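Local coordinates for pyrroline carboxylate reductase (Plasmodium falciparum, PDB 2RCY), which probably reduces pyrroline-5-carboxylate to proline, the last step of proline synthesis, and binds NADP in its Rossmann-type domain, at residues I61-V66 with L86-C91; N107-V112 with C128-V133. All coordinates share one frame; numbering follows the deposited sequence.

Contact 1 (I61-V66 with L86-C91); sequences IIVCAV and LLISIC. With NAP (NADP nicotinamide-adenine-dinucleotide phosphate), chain G.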
loop_
_atom_site.group_PDB
_atom_site.type_symbol
_atom_site.label_atom_id
_atom_site.label_comp_id
_atom_site.label_asym_id
_atom_site.label_seq_id
_atom_site.Cartn_x
_atom_site.Cartn_y
_atom_site.Cartn_z
ATOM N N ILE A 61 -41.289 19.108 -29.023
ATOM C CA ILE A 61 -40.125 18.969 -28.153
ATOM C C ILE A 61 -39.353 17.708 -28.543
ATOM O O ILE A 61 -39.912 16.609 -28.574
ATOM C CB ILE A 61 -40.519 18.954 -26.649
ATOM C CG1 ILE A 61 -41.035 20.336 -26.224
ATOM C CG2 ILE A 61 -39.336 18.533 -25.777
ATOM C CD1 ILE A 61 -41.655 20.386 -24.836
ATOM N N ILE A 62 -38.071 17.887 -28.849
ATOM C CA ILE A 62 -37.212 16.795 -29.305
ATOM C C ILE A 62 -36.165 16.462 -28.243
ATOM O O ILE A 62 -35.480 17.350 -27.732
ATOM C CB ILE A 62 -36.528 17.126 -30.664
ATOM C CG1 ILE A 62 -37.569 17.427 -31.751
ATOM C CG2 ILE A 62 -35.647 15.977 -31.128
ATOM C CD1 ILE A 62 -37.916 18.903 -31.906
ATOM N N VAL A 63 -36.059 15.177 -27.913
ATOM C CA VAL A 63 -35.092 14.698 -26.927
ATOM C C VAL A 63 -33.969 13.926 -27.615
ATOM O O VAL A 63 -34.217 12.937 -28.309
ATOM C CB VAL A 63 -35.755 13.809 -25.839
ATOM C CG1 VAL A 63 -34.740 13.397 -24.779
ATOM C CG2 VAL A 63 -36.919 14.531 -25.189
ATOM N N CYS A 64 -32.739 14.396 -27.423
ATOM C CA CYS A 64 -31.555 13.720 -27.944
ATOM C C CYS A 64 -31.067 12.689 -26.932
ATOM O O CYS A 64 -30.402 13.031 -25.952
ATOM C CB CYS A 64 -30.455 14.734 -28.266
ATOM S SG CYS A 64 -29.067 14.054 -29.202
ATOM N N ALA A 65 -31.411 11.427 -27.175
ATOM C CA ALA A 65 -31.117 10.342 -26.237
ATOM C C ALA A 65 -30.102 9.335 -26.786
ATOM O O ALA A 65 -30.093 8.166 -26.390
ATOM C CB ALA A 65 -32.409 9.641 -25.818
ATOM N N VAL A 66 -29.249 9.795 -27.698
ATOM C CA VAL A 66 -28.186 8.961 -28.258
ATOM C C VAL A 66 -26.891 9.124 -27.464
ATOM O O VAL A 66 -26.763 10.052 -26.661
ATOM C CB VAL A 66 -27.919 9.275 -29.760
ATOM C CG1 VAL A 66 -29.110 8.885 -30.614
ATOM C CG2 VAL A 66 -27.566 10.743 -29.966
ATOM N N LEU A 86 -38.300 23.220 -29.408
ATOM C CA LEU A 86 -37.450 23.025 -28.235
ATOM C C LEU A 86 -36.654 21.726 -28.318
ATOM O O LEU A 86 -37.224 20.640 -28.442
ATOM C CB LEU A 86 -38.282 23.067 -26.947
ATOM C CG LEU A 86 -37.538 23.015 -25.606
ATOM C CD1 LEU A 86 -36.785 24.310 -25.334
ATOM C CD2 LEU A 86 -38.507 22.718 -24.476
ATOM N N LEU A 87 -35.333 21.856 -28.252
ATOM C CA LEU A 87 -34.437 20.709 -28.223
ATOM C C LEU A 87 -33.917 20.487 -26.807
ATOM O O LEU A 87 -33.281 21.369 -26.224
ATOM C CB LEU A 87 -33.266 20.913 -29.191
ATOM C CG LEU A 87 -32.164 19.848 -29.227
ATOM C CD1 LEU A 87 -32.633 18.581 -29.932
ATOM C CD2 LEU A 87 -30.914 20.403 -29.890
ATOM N N ILE A 88 -34.202 19.308 -26.257
ATOM C CA ILE A 88 -33.655 18.926 -24.955
ATOM C C ILE A 88 -32.628 17.804 -25.136
ATOM O O ILE A 88 -32.903 16.794 -25.788
ATOM C CB ILE A 88 -34.766 18.596 -23.883
ATOM C CG1 ILE A 88 -35.001 17.094 -23.710
ATOM C CG2 ILE A 88 -36.077 19.325 -24.182
ATOM C CD1 ILE A 88 -34.326 16.513 -22.491
ATOM N N SER A 89 -31.437 18.007 -24.583
ATOM C CA SER A 89 -30.358 17.029 -24.699
ATOM C C SER A 89 -30.062 16.380 -23.354
ATOM O O SER A 89 -29.882 17.072 -22.350
ATOM C CB SER A 89 -29.094 17.686 -25.262
ATOM O OG SER A 89 -28.052 16.740 -25.414
ATOM N N ILE A 90 -30.024 15.050 -23.343
ATOM C CA ILE A 90 -29.657 14.297 -22.141
ATOM C C ILE A 90 -28.249 13.704 -22.246
ATOM O O ILE A 90 -27.820 12.948 -21.370
ATOM C CB ILE A 90 -30.700 13.195 -21.773
ATOM C CG1 ILE A 90 -30.799 12.130 -22.872
ATOM C CG2 ILE A 90 -32.061 13.821 -21.467
ATOM C CD1 ILE A 90 -31.367 10.806 -22.403
ATOM N N CYS A 91 -27.540 14.065 -23.315
ATOM C CA CYS A 91 -26.180 13.586 -23.564
ATOM C C CYS A 91 -25.207 14.046 -22.485
ATOM O O CYS A 91 -25.171 15.226 -22.129
ATOM C CB CYS A 91 -25.686 14.039 -24.940
ATOM S SG CYS A 91 -26.517 13.252 -26.336
HETATM P PA NAP G . -27.466 3.189 -25.119
HETATM O O1A NAP G . -28.221 2.210 -24.256
HETATM O O2A NAP G . -26.353 2.686 -26.008
HETATM O O5B NAP G . -28.539 4.011 -25.994
HETATM C C5B NAP G . -28.263 4.492 -27.307
HETATM C C4B NAP G . -29.453 4.145 -28.192
HETATM O O4B NAP G . -29.498 4.993 -29.342
HETATM C C3B NAP G . -29.377 2.710 -28.692
HETATM O O3B NAP G . -30.518 1.984 -28.224
HETATM C C2B NAP G . -29.379 2.800 -30.207
HETATM O O2B NAP G . -30.265 1.849 -30.796
HETATM C C1B NAP G . -29.842 4.223 -30.496
HETATM N N9A NAP G . -29.214 4.819 -31.707
HETATM C C8A NAP G . -28.029 4.497 -32.251
HETATM N N7A NAP G . -27.815 5.268 -33.341
HETATM C C5A NAP G . -28.878 6.085 -33.474
HETATM C C6A NAP G . -29.218 7.079 -34.387
HETATM N N6A NAP G . -28.385 7.389 -35.409
HETATM N N1A NAP G . -30.392 7.736 -34.244
HETATM C C2A NAP G . -31.230 7.442 -33.236
HETATM N N3A NAP G . -30.924 6.488 -32.343
HETATM C C4A NAP G . -29.756 5.798 -32.439
HETATM O O3 NAP G . -26.867 4.352 -24.182
HETATM P PN NAP G . -27.726 5.005 -22.987
HETATM O O1N NAP G . -27.188 4.469 -21.684
HETATM O O2N NAP G . -29.198 4.885 -23.303
HETATM O O5D NAP G . -27.308 6.555 -23.053
HETATM C C5D NAP G . -27.785 7.435 -24.067
HETATM C C4D NAP G . -27.507 8.872 -23.639
HETATM O O4D NAP G . -28.140 9.144 -22.387
HETATM C C3D NAP G . -26.019 9.144 -23.458
HETATM O O3D NAP G . -25.682 10.328 -24.184
HETATM C C2D NAP G . -25.823 9.354 -21.966
HETATM O O2D NAP G . -24.879 10.391 -21.682
HETATM C C1D NAP G . -27.208 9.741 -21.476
HETATM N N1N NAP G . -27.472 9.321 -20.095
HETATM C C2N NAP G . -27.532 8.016 -19.773
HETATM C C3N NAP G . -27.793 7.622 -18.462
HETATM C C7N NAP G . -27.867 6.165 -18.113
HETATM O O7N NAP G . -27.621 5.233 -19.032
HETATM N N7N NAP G . -28.187 5.820 -16.949
HETATM C C4N NAP G . -27.990 8.593 -17.480
HETATM C C5N NAP G . -27.923 9.935 -17.837
HETATM C C6N NAP G . -27.661 10.271 -19.163
HETATM P P2B NAP G . -29.829 0.316 -31.058
HETATM O O1X NAP G . -30.870 -0.186 -32.033
HETATM O O2X NAP G . -28.430 0.399 -31.627
HETATM O O3X NAP G . -29.908 -0.333 -29.697
#
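Val66 and Cys91, just past the C-terminal ends of two parallel strands, come together around one ribose hydroxyl of the bound NADP: O3D donates a hydrogen bond to Val66 O, 2.7 Å away, and Cys91 SG lies close to both oxygens. This is the beta-alpha-beta unit of a Rossmann-type domain, strand 61-64 crossing through helix 71-77 to strand 86-89, and the dinucleotide takes its usual place at the C-terminal edge of the sheet. Behind it the strands pair in parallel, Ile62 with Leu87 and Cys64 with Ser89. Ile62 uses both its N and O, its amide reaching Leu86 O at 2.9 Å and its carbonyl receiving Ile88 N, and Cys64 N then bonds to Ile88 O. The last rung, Ile90 N to Cys64 O, is weak at 3.3 Å as the strands part.

On the face that helix 135-146 covers, Val63 and Ile88 lie side by side, Val63 CG2 only 3.5 Å from Ile88 CG1. Ile61 turns its CG2 branch onto Ile88 CG2, while its CG1 arm runs alongside Leu86. On the other face Cys64 SG, anti to its own N (chi1 -169°), extends toward the sulfur of Cys91. Ile90 holds CG1 between its backbone N and carbonyl carbon (chi1 63°), which lays that carbon against Cys64 O and carries CD1 on to Ala65 CB and the nicotinamide ribose. Val66 serves the other end of the cofactor: its CG1 touches the adenine at N3A, 3.5 Å away.

Contact 2 (N107-V112 with C128-V133); sequences NKIVWV and CSNKNV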
loop_
_atom_site.group_PDB
_atom_site.type_symbol
_atom_site.label_atom_id
_atom_site.label_comp_id
_atom_site.label_asym_id
_atom_site.label_seq_id
_atom_site.Cartn_x
_atom_site.Cartn_y
_atom_site.Cartn_z
ATOM N N ASN A 107 -31.199 28.256 -32.195
ATOM C CA ASN A 107 -32.163 27.288 -31.673
ATOM C C ASN A 107 -32.387 27.382 -30.162
ATOM O O ASN A 107 -31.592 27.989 -29.441
ATOM C CB ASN A 107 -31.751 25.863 -32.057
ATOM C CG ASN A 107 -32.020 25.547 -33.517
ATOM O OD1 ASN A 107 -33.136 25.719 -34.009
ATOM N ND2 ASN A 107 -30.997 25.067 -34.214
ATOM N N LYS A 108 -33.484 26.783 -29.699
ATOM C CA LYS A 108 -33.792 26.682 -28.274
ATOM C C LYS A 108 -33.187 25.397 -27.706
ATOM O O LYS A 108 -33.660 24.289 -27.995
ATOM C CB LYS A 108 -35.308 26.709 -28.042
ATOM C CG LYS A 108 -35.965 28.054 -28.315
ATOM C CD LYS A 108 -37.478 27.967 -28.175
ATOM C CE LYS A 108 -38.130 29.345 -28.197
ATOM N NZ LYS A 108 -38.016 30.016 -29.523
ATOM N N ILE A 109 -32.134 25.553 -26.906
ATOM C CA ILE A 109 -31.377 24.410 -26.393
ATOM C C ILE A 109 -31.373 24.359 -24.868
ATOM O O ILE A 109 -30.965 25.313 -24.198
ATOM C CB ILE A 109 -29.920 24.391 -26.936
ATOM C CG1 ILE A 109 -29.917 24.406 -28.469
ATOM C CG2 ILE A 109 -29.161 23.165 -26.417
ATOM C CD1 ILE A 109 -28.667 25.000 -29.085
ATOM N N VAL A 110 -31.835 23.233 -24.335
ATOM C CA VAL A 110 -31.810 22.977 -22.897
ATOM C C VAL A 110 -31.126 21.631 -22.619
ATOM O O VAL A 110 -31.451 20.617 -23.239
ATOM C CB VAL A 110 -33.237 23.080 -22.258
ATOM C CG1 VAL A 110 -34.247 22.215 -22.997
ATOM C CG2 VAL A 110 -33.211 22.739 -20.776
ATOM N N TRP A 111 -30.161 21.644 -21.704
ATOM C CA TRP A 111 -29.392 20.448 -21.368
ATOM C C TRP A 111 -29.851 19.851 -20.038
ATOM O O TRP A 111 -29.560 20.389 -18.969
ATOM C CB TRP A 111 -27.891 20.771 -21.359
ATOM C CG TRP A 111 -26.981 19.615 -21.025
ATOM C CD1 TRP A 111 -27.211 18.286 -21.250
ATOM C CD2 TRP A 111 -25.677 19.699 -20.438
ATOM N NE1 TRP A 111 -26.142 17.538 -20.820
ATOM C CE2 TRP A 111 -25.185 18.380 -20.320
ATOM C CE3 TRP A 111 -24.880 20.761 -19.989
ATOM C CZ2 TRP A 111 -23.929 18.095 -19.774
ATOM C CZ3 TRP A 111 -23.631 20.476 -19.447
ATOM C CH2 TRP A 111 -23.170 19.154 -19.345
ATOM N N VAL A 112 -30.572 18.737 -20.126
ATOM C CA VAL A 112 -31.134 18.064 -18.957
ATOM C C VAL A 112 -30.335 16.800 -18.636
ATOM O O VAL A 112 -30.007 16.019 -19.530
ATOM C CB VAL A 112 -32.628 17.695 -19.180
ATOM C CG1 VAL A 112 -33.241 17.083 -17.921
ATOM C CG2 VAL A 112 -33.429 18.917 -19.614
ATOM N N CYS A 128 -29.851 23.127 -17.402
ATOM C CA CYS A 128 -29.483 24.492 -17.737
ATOM C C CYS A 128 -29.922 24.734 -19.179
ATOM O O CYS A 128 -30.129 23.784 -19.939
ATOM C CB CYS A 128 -27.974 24.699 -17.587
ATOM S SG CYS A 128 -26.964 23.598 -18.601
ATOM N N SER A 129 -30.070 26.001 -19.550
ATOM C CA SER A 129 -30.565 26.352 -20.876
ATOM C C SER A 129 -29.837 27.557 -21.460
ATOM O O SER A 129 -29.253 28.356 -20.724
ATOM C CB SER A 129 -32.071 26.612 -20.822
ATOM O OG SER A 129 -32.378 27.651 -19.911
ATOM N N ASN A 130 -29.877 27.681 -22.785
ATOM C CA ASN A 130 -29.224 28.794 -23.473
ATOM C C ASN A 130 -30.031 30.096 -23.415
ATOM O O ASN A 130 -30.997 30.208 -22.653
ATOM C CB ASN A 130 -28.860 28.412 -24.920
ATOM C CG ASN A 130 -30.079 28.242 -25.824
ATOM O OD1 ASN A 130 -31.217 28.169 -25.362
ATOM N ND2 ASN A 130 -29.831 28.173 -27.127
ATOM N N LYS A 131 -29.618 31.070 -24.223
ATOM C CA LYS A 131 -30.235 32.393 -24.255
ATOM C C LYS A 131 -31.659 32.364 -24.821
ATOM O O LYS A 131 -32.503 33.171 -24.429
ATOM C CB LYS A 131 -29.356 33.349 -25.070
ATOM C CG LYS A 131 -29.573 34.825 -24.777
ATOM C CD LYS A 131 -28.630 35.689 -25.604
ATOM N N ASN A 132 -31.917 31.422 -25.727
ATOM C CA ASN A 132 -33.184 31.360 -26.458
ATOM C C ASN A 132 -34.325 30.619 -25.754
ATOM O O ASN A 132 -35.468 30.653 -26.218
ATOM C CB ASN A 132 -32.959 30.784 -27.860
ATOM C CG ASN A 132 -32.076 31.672 -28.724
ATOM O OD1 ASN A 132 -32.118 32.900 -28.631
ATOM N ND2 ASN A 132 -31.273 31.049 -29.575
ATOM N N VAL A 133 -34.018 29.956 -24.643
ATOM C CA VAL A 133 -35.038 29.271 -23.849
ATOM C C VAL A 133 -35.704 30.257 -22.888
ATOM O O VAL A 133 -35.048 30.827 -22.008
ATOM C CB VAL A 133 -34.459 28.048 -23.088
ATOM C CG1 VAL A 133 -35.484 27.465 -22.120
ATOM C CG2 VAL A 133 -33.996 26.980 -24.069
#
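Strands 108-113 and 123-129 run antiparallel here, with Trp111 and Cys128 a hydrogen-bonded pair, Val110 and Ser129 a non-hydrogen-bonded one, and Asn130 N bonded to Ile109 O at 3.0 Å where the second strand gives way to loop. Trp111 and Cys128 exchange both backbone bonds, the tighter being Trp111 N to Cys128 O at 2.8 Å.

Beyond that pairing two asparagines take over. Asn130 and Asn132 both give their ND2 to Asn107 O, at 2.9 and 3.1 Å, and they arrive from opposite faces of that carbonyl's plane. Asn130 comes in 22° off the plane, whereas Asn132 sits well above it, away from a lone pair; each places the oxygen almost exactly in its own amide plane. The side chain of Asn130 stands between its backbone N and carbonyl carbon (chi1 69°), which swings the amide back across Ile109, the two side chains meeting at about a right angle. Its OD1 thereby accepts Ile109 N, 3.2 Å away and from above the plane of the amide carbonyl. Gripped at both ends, the amide has its flip fixed, and its two bonds to Asn107 O and Ile109 N carry the pairing on past the last backbone-to-backbone bond. Lys108 runs its aliphatic chain over Asn132 O, and Val133 CG2 tucks against Ile109 O.

At the other end Cys128 SG meets the benzene part of the Trp111 indole obliquely, 3.8 Å from CE3, while Trp111 NE1 is hydrogen-bonded to Cys91 O. Helix 96-103 packs on the side of Ile109, Cys128 and Asn130, helix 135-146 takes Lys108, Ser129 and Val133, and strand 86-89 lies along the far edge of strand 108-113.

In the fold
Along the chain the two contacts follow in series, neither nested nor crossed. Contact 1 closes first, bringing 86-91 back beside 61-66 after the excursion through helix 71-77. The chain then passes through helix 96-103 and returns as strand 108-113, which lies parallel to strand 86-89; contact 2 closes where the hairpin partner 123-129 folds back antiparallel. Four successive strands of one sheet are thus joined, the parallel Rossmann half and its antiparallel extension, with strand 86-89 next to strand 108-113. Their direct junction includes Ser89 O with Val112 N, a probable backbone hydrogen bond, and Ile90 packed against Val112 O, close to the NADP end of the sheet.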